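Local coordinates for protein Blo t 1 allergen (Blomia tropicalis, PDB 5JT8) that probably acts as a papain-family cysteine protease and is a mite allergen, modelled here as a proenzyme with its propeptide still in place, at residues A[26-31]-A[47-52]; A[53-58]-A[260-265]; A[253-258]-A[278-283]. All blocks are in the same frame, centred on the assembly; numbering follows the deposited sequence.

Overall arrangement
The three contacts step from the propeptide to the active-site region of the protease. Contacts 1 and 2 share helix 42-62, with centres about 12 Å apart: contact 1 packs the start of the propeptide onto the helix, and contact 2 docks the helix's next turns on the protease. From contact 2 to contact 3 is about 16 Å between centres, bridged by F261, whose ring meets M254, G256 and H281. Contact 1 lies about 24 Å from contact 3, centre to centre, and does not touch it. H281 in contact 3 is bonded to N301, consistent with the His-Asn pair of papain-like proteases; C137 is deposited as an oxidised cysteine.

Contact 1 of 3, residues A[26-31]-A[47-52]; sequences KTFEQF and RREHHF
F28, F31 and F52 form an aromatic cluster where the first helix of the I29 propeptide domain packs on helix 42-62. The long helix carries a variant of the ERFNIN signature of this propeptide family, and R48 and F52 occupy its arginine and phenylalanine positions. F52 touches T27, F28 and F31. With its CG anti to the backbone N (chi1 169°), the ring reaches out toward segment 26-31 and slots in beside the chain at T27, where CE2 of F52 comes within 3.4 Å of T27 C. F28 turns an edge to the F52 face in an offset edge-to-face pair, ring centres 5.8 Å apart and planes at 80°; CD1 of F28 also rests on F52 CB at 3.7 Å. F31 meets F52 differently: the two side chains run past each other in opposite directions, their planes inclined by 40°, and F31 CB packs on F52 CE1 at 3.6 Å. E49 lies over one face of F28. Its CB makes a CH-pi contact 3.7 Å from the ring centroid, while OE1 hangs over the same ring near the rim, 3.1 Å from CD2, and close to the like-charged E45. The CG of R48 touches F28 CZ at 3.9 Å before its bent chain carries the guanidinium away. Ring packing thus dominates the contact. T27 stands at the N-cap position of helix 28-34, although its side chain makes no capping bond. Beyond the pair, R48 NH1 is hydrogen-bonded to the carbonyl of D77, and F31 meets the ring of F35 further along helix 28-34, so this short helix lies against helix 42-62 while R48 ties the latter to the chain just ahead of helix 80-88.

Contact 2 of 3, residues A[53-58]-A[260-265]; sequences KEQLKW and YFRNLG
Segment 53-58 is helical throughout, whereas segment 260-265 takes in the last turn of helix 259-262 and the residues that follow, with L264 N reaching back to F261 O at 3.2 Å. The backbones stay well apart, 9.0 Å between the CA atoms of Q55 and N263, leaving side chains to bridge the gap. Q55 and R262 approach from opposite directions and stack flat on flat, amide and guanidinium planes 18° apart; the R262 chain, extended from CG to NE, lays its guanidinium out against the Q55 amide. OE1 of Q55 sits over the centre of the guanidinium, 3.3 Å from CZ of R262, and makes no hydrogen bond to its NE. The same OE1 accepts from N263 ND2 at 3.3 Å. That bond is nearly straight at the hydrogen (171°) and lies in the N263 amide plane, but reaches OE1 tilted from the Q55 carbonyl plane. A water also donates to N263 OD1 at 2.6 Å and lies close to Q55 OE1. This is the propeptide docking on the mature domain: Q55 stands where the ERFNIN signature has its first asparagine, and residues 260-265 probably belong to the prosegment-binding loop of papain-like proenzymes. The R262 guanidinium is also fixed from the propeptide side, NH2 donating to the carbonyls of Y75 and M78, while N263 ND2 has a second acceptor in N259 O. One helical turn on from Q55, W58 drives the edge of its six-membered ring at the face of Y260, with planes at 83° and CZ2 of W58 3.6 Å from CE2 of Y260. H62 adds its ring to both, stacking on W58 and meeting Y260 nearly at right angles.

Contact 3 of 3, residues A[253-258]-A[278-283]; sequences YMHGSN and YTDHAV. With NO3 (nitrate ion), chain H.
H255 and Y278 cross with ring planes at 54°, and CD2 of Y278 lies over a face of H255, 3.3 Å from NE2; D276 holds the ND1 of H255. The D280 carboxylate reaches back to the turn at 255-258: S257 OG donates to OD2 at 2.6 Å on its syn lone pair, and OD1 takes weak bonds from the backbone N of G256 and of S257. S84 from propeptide helix 80-88 bonds OD2 too. N258 ND2 makes a weak, long hydrogen bond (3.5 Å) to O3 of a nitrate ion, probably from the crystallisation liquor. The M254 and H281 side chains run alongside one another from the same face of the antiparallel pairing, and chi2 of M254 (81°) folds SD back to 4.0 Å from H281 CB. Nearby, G256 has no side chain and H281 CB packs on its CA. From the other face Y253, in one of its two conformers, lays its ring over the methyl of A282, CB 3.8 Å from the ring centroid. M254 O accepts from both D280 N (2.8 Å) and H281 N (3.0 Å), while M254 N bonds to H281 O. Two residues facing one make a classic beta bulge at the start of strand 281-291. H281 lies on that strand, bonded through NE2 to N301 and stacked on W303, consistent with the active-site histidine of papain-like proteases.

Contact 1 of 3, residues A[26-31]-A[47-52]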
loop_
_atom_site.group_PDB
_atom_site.type_symbol
_atom_site.label_atom_id
_atom_site.label_comp_id
_atom_site.label_asym_id
_atom_site.label_seq_id
_atom_site.Cartn_x
_atom_site.Cartn_y
_atom_site.Cartn_z
ATOM N N LYS A 26 4.288 25.914 6.027
ATOM C CA LYS A 26 5.211 26.353 7.073
ATOM C C LYS A 26 4.676 26.262 8.511
ATOM O O LYS A 26 5.470 26.197 9.445
ATOM C CB LYS A 26 5.678 27.787 6.790
ATOM C CG LYS A 26 4.564 28.814 6.548
ATOM C CD LYS A 26 5.059 29.987 5.697
ATOM C CE LYS A 26 3.951 30.985 5.399
ATOM N NZ LYS A 26 4.470 32.274 4.854
ATOM N N THR A 27 3.356 26.281 8.703
ATOM C CA THR A 27 2.768 25.920 10.006
ATOM C C THR A 27 1.268 25.610 9.787
ATOM O O THR A 27 0.826 25.512 8.646
ATOM C CB THR A 27 2.986 27.017 11.100
ATOM O OG1 THR A 27 4.366 27.396 11.125
ATOM C CG2 THR A 27 2.687 26.468 12.505
ATOM N N PHE A 28 0.491 25.477 10.863
ATOM C CA PHE A 28 -0.726 24.660 10.863
ATOM C C PHE A 28 -1.864 25.051 9.919
ATOM O O PHE A 28 -2.434 24.181 9.277
ATOM C CB PHE A 28 -1.313 24.589 12.282
ATOM C CG PHE A 28 -2.278 23.450 12.470
ATOM C CD1 PHE A 28 -1.821 22.140 12.492
ATOM C CD2 PHE A 28 -3.645 23.677 12.557
ATOM C CE1 PHE A 28 -2.699 21.086 12.642
ATOM C CE2 PHE A 28 -4.532 22.616 12.680
ATOM C CZ PHE A 28 -4.058 21.321 12.722
ATOM N N GLU A 29 -2.266 26.315 9.865
ATOM C CA GLU A 29 -3.493 26.584 9.121
ATOM C C GLU A 29 -3.245 26.915 7.652
ATOM O O GLU A 29 -4.163 27.310 6.934
ATOM C CB GLU A 29 -4.324 27.685 9.788
ATOM C CG GLU A 29 -3.753 29.079 9.732
ATOM C CD GLU A 29 -2.715 29.325 10.805
ATOM O OE1 GLU A 29 -2.373 28.376 11.545
ATOM O OE2 GLU A 29 -2.248 30.477 10.914
ATOM N N GLN A 30 -2.008 26.738 7.203
ATOM C CA GLN A 30 -1.768 26.592 5.779
ATOM C C GLN A 30 -2.037 25.127 5.485
ATOM O O GLN A 30 -2.707 24.784 4.516
ATOM C CB GLN A 30 -0.348 26.995 5.385
ATOM C CG GLN A 30 0.114 28.303 5.998
ATOM C CD GLN A 30 1.224 28.091 7.000
ATOM O OE1 GLN A 30 1.993 27.135 6.891
ATOM N NE2 GLN A 30 1.307 28.966 7.994
ATOM N N PHE A 31 -1.520 24.274 6.362
ATOM C CA PHE A 31 -1.802 22.845 6.342
ATOM C C PHE A 31 -3.304 22.596 6.457
ATOM O O PHE A 31 -3.846 21.708 5.793
ATOM C CB PHE A 31 -1.035 22.156 7.478
ATOM C CG PHE A 31 -1.485 20.754 7.772
ATOM C CD1 PHE A 31 -0.932 19.680 7.095
ATOM C CD2 PHE A 31 -2.430 20.505 8.761
ATOM C CE1 PHE A 31 -1.332 18.388 7.376
ATOM C CE2 PHE A 31 -2.835 19.212 9.045
ATOM C CZ PHE A 31 -2.283 18.153 8.354
ATOM N N ARG A 47 -4.157 19.372 20.687
ATOM C CA ARG A 47 -3.368 18.143 20.678
ATOM C C ARG A 47 -2.811 17.828 19.287
ATOM O O ARG A 47 -2.026 16.900 19.114
ATOM C CB ARG A 47 -4.227 16.967 21.159
ATOM C CG ARG A 47 -3.639 16.162 22.305
ATOM C CD ARG A 47 -4.498 16.296 23.554
ATOM N NE ARG A 47 -5.788 15.628 23.402
ATOM C CZ ARG A 47 -6.338 14.850 24.329
ATOM N NH1 ARG A 47 -5.709 14.642 25.478
ATOM N NH2 ARG A 47 -7.516 14.282 24.109
ATOM N N ARG A 48 -3.213 18.627 18.306
ATOM C CA ARG A 48 -3.084 18.263 16.906
ATOM C C ARG A 48 -1.993 19.035 16.161
ATOM O O ARG A 48 -1.275 18.453 15.348
ATOM C CB ARG A 48 -4.442 18.456 16.222
ATOM C CG ARG A 48 -4.510 18.029 14.787
ATOM C CD ARG A 48 -4.294 16.538 14.643
ATOM N NE ARG A 48 -5.331 15.691 15.224
ATOM C CZ ARG A 48 -5.247 14.362 15.261
ATOM N NH1 ARG A 48 -4.179 13.756 14.761
ATOM N NH2 ARG A 48 -6.220 13.636 15.794
ATOM N N GLU A 49 -1.866 20.336 16.419
ATOM C CA GLU A 49 -0.838 21.107 15.732
ATOM C C GLU A 49 0.521 20.884 16.366
ATOM O O GLU A 49 1.543 21.150 15.744
ATOM C CB GLU A 49 -1.141 22.603 15.712
ATOM C CG GLU A 49 -1.868 23.229 16.911
ATOM C CD GLU A 49 -2.595 24.522 16.473
ATOM O OE1 GLU A 49 -3.396 24.465 15.505
ATOM O OE2 GLU A 49 -2.288 25.623 17.025
ATOM N N HIS A 50 0.534 20.368 17.588
ATOM C CA HIS A 50 1.792 19.944 18.194
ATOM C C HIS A 50 2.404 18.788 17.403
ATOM O O HIS A 50 3.602 18.780 17.104
ATOM C CB HIS A 50 1.593 19.523 19.655
ATOM C CG HIS A 50 2.821 18.926 20.282
ATOM N ND1 HIS A 50 3.995 19.634 20.431
ATOM C CD2 HIS A 50 3.069 17.683 20.764
ATOM C CE1 HIS A 50 4.908 18.860 20.991
ATOM N NE2 HIS A 50 4.372 17.670 21.202
ATOM N N HIS A 51 1.565 17.815 17.063
ATOM C CA HIS A 51 2.001 16.704 16.233
ATOM C C HIS A 51 2.418 17.201 14.858
ATOM O O HIS A 51 3.405 16.726 14.309
ATOM C CB HIS A 51 0.908 15.645 16.115
ATOM C CG HIS A 51 0.701 14.860 17.371
ATOM N ND1 HIS A 51 -0.427 14.105 17.601
ATOM C CD2 HIS A 51 1.476 14.726 18.474
ATOM C CE1 HIS A 51 -0.335 13.530 18.788
ATOM N NE2 HIS A 51 0.810 13.891 19.337
ATOM N N PHE A 52 1.691 18.173 14.316
ATOM C CA PHE A 52 2.087 18.765 13.044
ATOM C C PHE A 52 3.414 19.505 13.148
ATOM O O PHE A 52 4.246 19.424 12.242
ATOM C CB PHE A 52 1.035 19.731 12.520
ATOM C CG PHE A 52 1.520 20.560 11.362
ATOM C CD1 PHE A 52 1.483 20.059 10.071
ATOM C CD2 PHE A 52 2.041 21.830 11.568
ATOM C CE1 PHE A 52 1.941 20.812 9.006
ATOM C CE2 PHE A 52 2.505 22.579 10.512
ATOM C CZ PHE A 52 2.452 22.076 9.227
#

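Contact 2 of 3, residues A[53-58]-A[260-265]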
loop_
_atom_site.group_PDB
_atom_site.type_symbol
_atom_site.label_atom_id
_atom_site.label_comp_id
_atom_site.label_asym_id
_atom_site.label_seq_id
_atom_site.Cartn_x
_atom_site.Cartn_y
_atom_site.Cartn_z
ATOM N N LYS A 53 3.587 20.255 14.234
ATOM C CA LYS A 53 4.811 21.024 14.451
ATOM C C LYS A 53 6.021 20.095 14.549
ATOM O O LYS A 53 7.051 20.323 13.907
ATOM C CB LYS A 53 4.694 21.876 15.716
ATOM C CG LYS A 53 3.670 22.995 15.620
ATOM C CD LYS A 53 3.588 23.784 16.916
ATOM C CE LYS A 53 2.581 24.918 16.811
ATOM N NZ LYS A 53 2.474 25.684 18.083
ATOM N N GLU A 54 5.876 19.040 15.346
ATOM C CA GLU A 54 6.935 18.057 15.537
ATOM C C GLU A 54 7.116 17.185 14.277
ATOM O O GLU A 54 8.206 16.658 14.036
ATOM C CB GLU A 54 6.634 17.185 16.772
ATOM C CG GLU A 54 7.820 16.841 17.721
ATOM C CD GLU A 54 8.631 18.031 18.262
ATOM O OE1 GLU A 54 8.212 19.203 18.113
ATOM O OE2 GLU A 54 9.687 17.769 18.890
ATOM N N GLN A 55 6.061 17.036 13.473
ATOM C CA GLN A 55 6.204 16.355 12.183
ATOM C C GLN A 55 6.895 17.292 11.209
ATOM O O GLN A 55 7.749 16.865 10.440
ATOM C CB GLN A 55 4.857 15.895 11.607
ATOM C CG GLN A 55 4.396 14.516 12.066
ATOM C CD GLN A 55 5.318 13.387 11.609
ATOM O OE1 GLN A 55 5.278 12.955 10.453
ATOM N NE2 GLN A 55 6.143 12.896 12.526
ATOM N N LEU A 56 6.527 18.571 11.247
ATOM C CA LEU A 56 7.203 19.572 10.427
ATOM C C LEU A 56 8.646 19.708 10.874
ATOM O O LEU A 56 9.550 19.897 10.059
ATOM C CB LEU A 56 6.507 20.927 10.510
ATOM C CG LEU A 56 7.204 21.990 9.654
ATOM C CD1 LEU A 56 7.151 21.618 8.178
ATOM C CD2 LEU A 56 6.607 23.353 9.879
ATOM N N LYS A 57 8.850 19.612 12.183
ATOM C CA LYS A 57 10.193 19.621 12.743
ATOM C C LYS A 57 11.018 18.453 12.183
ATOM O O LYS A 57 12.148 18.643 11.726
ATOM C CB LYS A 57 10.131 19.556 14.267
ATOM C CG LYS A 57 11.457 19.774 14.955
ATOM C CD LYS A 57 11.322 19.614 16.462
ATOM C CE LYS A 57 12.589 20.028 17.193
ATOM N NZ LYS A 57 12.377 20.023 18.668
ATOM N N TRP A 58 10.446 17.251 12.203
ATOM C CA TRP A 58 11.142 16.075 11.678
ATOM C C TRP A 58 11.470 16.228 10.192
ATOM O O TRP A 58 12.523 15.785 9.738
ATOM C CB TRP A 58 10.317 14.798 11.888
ATOM C CG TRP A 58 11.095 13.557 11.547
ATOM C CD1 TRP A 58 11.798 12.764 12.414
ATOM C CD2 TRP A 58 11.277 12.983 10.246
ATOM N NE1 TRP A 58 12.396 11.731 11.734
ATOM C CE2 TRP A 58 12.093 11.842 10.402
ATOM C CE3 TRP A 58 10.822 13.318 8.965
ATOM C CZ2 TRP A 58 12.466 11.039 9.326
ATOM C CZ3 TRP A 58 11.192 12.523 7.902
ATOM C CH2 TRP A 58 12.008 11.393 8.089
ATOM N N TYR A 260 10.480 7.897 8.074
ATOM C CA TYR A 260 11.142 8.085 6.784
ATOM C C TYR A 260 10.225 7.680 5.631
ATOM O O TYR A 260 10.098 8.394 4.636
ATOM C CB TYR A 260 12.453 7.290 6.733
ATOM C CG TYR A 260 13.471 7.749 7.762
ATOM C CD1 TYR A 260 13.442 7.260 9.064
ATOM C CD2 TYR A 260 14.453 8.679 7.437
ATOM C CE1 TYR A 260 14.364 7.680 10.012
ATOM C CE2 TYR A 260 15.373 9.111 8.380
ATOM C CZ TYR A 260 15.326 8.606 9.664
ATOM O OH TYR A 260 16.238 9.024 10.608
ATOM N N PHE A 261 9.586 6.528 5.757
ATOM C CA PHE A 261 8.669 6.101 4.714
ATOM C C PHE A 261 7.458 7.028 4.666
ATOM O O PHE A 261 7.013 7.436 3.590
ATOM C CB PHE A 261 8.215 4.655 4.920
ATOM C CG PHE A 261 7.354 4.157 3.808
ATOM C CD1 PHE A 261 7.932 3.662 2.641
ATOM C CD2 PHE A 261 5.972 4.241 3.891
ATOM C CE1 PHE A 261 7.146 3.222 1.597
ATOM C CE2 PHE A 261 5.179 3.816 2.849
ATOM C CZ PHE A 261 5.762 3.299 1.702
ATOM N N ARG A 262 6.938 7.354 5.848
ATOM C CA ARG A 262 5.786 8.249 6.002
ATOM C C ARG A 262 5.894 9.531 5.183
ATOM O O ARG A 262 4.959 9.923 4.472
ATOM C CB ARG A 262 5.616 8.600 7.481
ATOM C CG ARG A 262 4.410 9.431 7.830
ATOM C CD ARG A 262 4.263 9.509 9.347
ATOM N NE ARG A 262 3.240 10.468 9.742
ATOM C CZ ARG A 262 2.901 10.732 10.998
ATOM N NH1 ARG A 262 3.504 10.105 12.000
ATOM N NH2 ARG A 262 1.957 11.630 11.246
ATOM N N ASN A 263 7.047 10.177 5.268
ATOM C CA ASN A 263 7.212 11.486 4.652
ATOM C C ASN A 263 8.007 11.463 3.372
ATOM O O ASN A 263 8.402 12.518 2.873
ATOM C CB ASN A 263 7.874 12.437 5.639
ATOM C CG ASN A 263 6.981 12.752 6.801
ATOM O OD1 ASN A 263 6.054 13.553 6.678
ATOM N ND2 ASN A 263 7.236 12.114 7.937
ATOM N N LEU A 264 8.234 10.262 2.842
ATOM C CA LEU A 264 9.052 10.091 1.642
ATOM C C LEU A 264 8.571 10.937 0.464
ATOM O O LEU A 264 7.381 10.963 0.160
ATOM C CB LEU A 264 9.078 8.617 1.233
ATOM C CG LEU A 264 10.004 8.220 0.083
ATOM C CD1 LEU A 264 11.433 8.654 0.380
ATOM C CD2 LEU A 264 9.945 6.708 -0.140
ATOM N N GLY A 265 9.505 11.642 -0.174
ATOM C CA GLY A 265 9.266 12.280 -1.459
ATOM C C GLY A 265 10.147 11.629 -2.521
ATOM O O GLY A 265 10.139 10.407 -2.674
HETATM O O HOH W 1 4.131 13.737 8.449
#

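Contact 3 of 3, residues A[253-258]-A[278-283]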
loop_
_atom_site.group_PDB
_atom_site.type_symbol
_atom_site.label_atom_id
_atom_site.label_comp_id
_atom_site.label_asym_id
_atom_site.label_seq_id
_atom_site.Cartn_x
_atom_site.Cartn_y
_atom_site.Cartn_z
ATOM N N TYR A 253 3.342 -6.136 2.420
ATOM C CA TYR A 253 3.000 -5.499 3.681
ATOM C C TYR A 253 4.253 -4.983 4.333
ATOM O O TYR A 253 5.230 -5.718 4.469
ATOM C CB TYR A 253 2.298 -6.467 4.614
ATOM C CG TYR A 253 0.811 -6.466 4.446
ATOM C CD1 TYR A 253 0.224 -7.092 3.364
ATOM C CD2 TYR A 253 -0.010 -5.827 5.368
ATOM C CE1 TYR A 253 -1.133 -7.097 3.207
ATOM C CE2 TYR A 253 -1.381 -5.827 5.215
ATOM C CZ TYR A 253 -1.939 -6.467 4.128
ATOM O OH TYR A 253 -3.303 -6.481 3.951
ATOM N N MET A 254 4.236 -3.719 4.726
ATOM C CA MET A 254 5.429 -3.142 5.294
ATOM C C MET A 254 5.126 -2.149 6.412
ATOM O O MET A 254 3.990 -2.022 6.868
ATOM C CB MET A 254 6.271 -2.499 4.181
ATOM C CG MET A 254 5.471 -1.813 3.109
ATOM S SD MET A 254 4.978 -0.187 3.677
ATOM C CE MET A 254 6.592 0.468 4.120
ATOM N N HIS A 255 6.168 -1.471 6.873
ATOM C CA HIS A 255 6.055 -0.577 8.007
ATOM C C HIS A 255 5.791 0.850 7.506
ATOM O O HIS A 255 6.694 1.687 7.465
ATOM C CB HIS A 255 7.331 -0.654 8.868
ATOM C CG HIS A 255 7.195 0.003 10.205
ATOM N ND1 HIS A 255 8.112 -0.177 11.220
ATOM C CD2 HIS A 255 6.241 0.828 10.702
ATOM C CE1 HIS A 255 7.729 0.511 12.283
ATOM N NE2 HIS A 255 6.601 1.133 11.991
ATOM N N GLY A 256 4.549 1.114 7.109
ATOM C CA GLY A 256 4.197 2.395 6.516
ATOM C C GLY A 256 4.291 3.588 7.458
ATOM O O GLY A 256 4.537 4.704 7.003
ATOM N N SER A 257 4.116 3.363 8.761
ATOM C CA SER A 257 4.074 4.474 9.715
ATOM C C SER A 257 5.467 4.932 10.165
ATOM O O SER A 257 5.591 5.916 10.898
ATOM C CB SER A 257 3.219 4.112 10.938
ATOM O OG SER A 257 3.742 3.009 11.653
ATOM N N ASN A 258 6.504 4.224 9.723
ATOM C CA ASN A 258 7.886 4.680 9.915
ATOM C C ASN A 258 8.076 6.104 9.376
ATOM O O ASN A 258 7.609 6.420 8.279
ATOM C CB ASN A 258 8.870 3.716 9.238
ATOM C CG ASN A 258 10.294 4.255 9.215
ATOM O OD1 ASN A 258 10.645 5.095 8.381
ATOM N ND2 ASN A 258 11.122 3.770 10.129
ATOM N N TYR A 278 7.676 -5.384 12.074
ATOM C CA TYR A 278 6.457 -4.623 12.290
ATOM C C TYR A 278 5.888 -4.108 10.975
ATOM O O TYR A 278 6.513 -3.326 10.273
ATOM C CB TYR A 278 6.719 -3.457 13.238
ATOM C CG TYR A 278 5.488 -2.681 13.652
ATOM C CD1 TYR A 278 4.759 -3.043 14.782
ATOM C CD2 TYR A 278 5.067 -1.575 12.928
ATOM C CE1 TYR A 278 3.646 -2.323 15.172
ATOM C CE2 TYR A 278 3.954 -0.850 13.304
ATOM C CZ TYR A 278 3.246 -1.223 14.426
ATOM O OH TYR A 278 2.139 -0.490 14.803
ATOM N N THR A 279 4.683 -4.553 10.666
ATOM C CA THR A 279 4.018 -4.173 9.446
ATOM C C THR A 279 2.643 -3.557 9.779
ATOM O O THR A 279 1.944 -4.033 10.679
ATOM C CB THR A 279 3.888 -5.397 8.548
ATOM O OG1 THR A 279 3.728 -6.535 9.393
ATOM C CG2 THR A 279 5.173 -5.611 7.730
ATOM N N ASP A 280 2.270 -2.486 9.080
ATOM C CA ASP A 280 0.945 -1.883 9.262
ATOM C C ASP A 280 0.406 -1.238 7.990
ATOM O O ASP A 280 -0.609 -0.555 8.017
ATOM C CB ASP A 280 0.951 -0.839 10.392
ATOM C CG ASP A 280 1.952 0.293 10.164
ATOM O OD1 ASP A 280 2.604 0.346 9.098
ATOM O OD2 ASP A 280 2.079 1.146 11.071
ATOM N N HIS A 281 1.071 -1.462 6.868
ATOM C CA HIS A 281 0.637 -0.825 5.633
ATOM C C HIS A 281 0.820 -1.754 4.453
ATOM O O HIS A 281 1.878 -2.358 4.304
ATOM C CB HIS A 281 1.421 0.458 5.426
ATOM C CG HIS A 281 0.936 1.299 4.288
ATOM N ND1 HIS A 281 -0.399 1.541 4.053
ATOM C CD2 HIS A 281 1.617 1.998 3.349
ATOM C CE1 HIS A 281 -0.520 2.330 3.001
ATOM N NE2 HIS A 281 0.687 2.627 2.561
ATOM N N ALA A 282 -0.210 -1.866 3.619
ATOM C CA ALA A 282 -0.125 -2.648 2.385
ATOM C C ALA A 282 0.117 -1.739 1.189
ATOM O O ALA A 282 -0.539 -0.722 1.056
ATOM C CB ALA A 282 -1.390 -3.449 2.165
ATOM N N VAL A 283 1.057 -2.116 0.324
ATOM C CA VAL A 283 1.305 -1.374 -0.918
ATOM C C VAL A 283 1.646 -2.367 -2.026
ATOM O O VAL A 283 1.515 -3.574 -1.825
ATOM C CB VAL A 283 2.441 -0.350 -0.775
ATOM C CG1 VAL A 283 2.060 0.759 0.211
ATOM C CG2 VAL A 283 3.755 -1.042 -0.344
HETATM N N NO3 H . 14.772 3.146 11.108
HETATM O O1 NO3 H . 15.978 2.883 10.808
HETATM O O2 NO3 H . 13.964 2.194 11.326
HETATM O O3 NO3 H . 14.371 4.347 11.197
#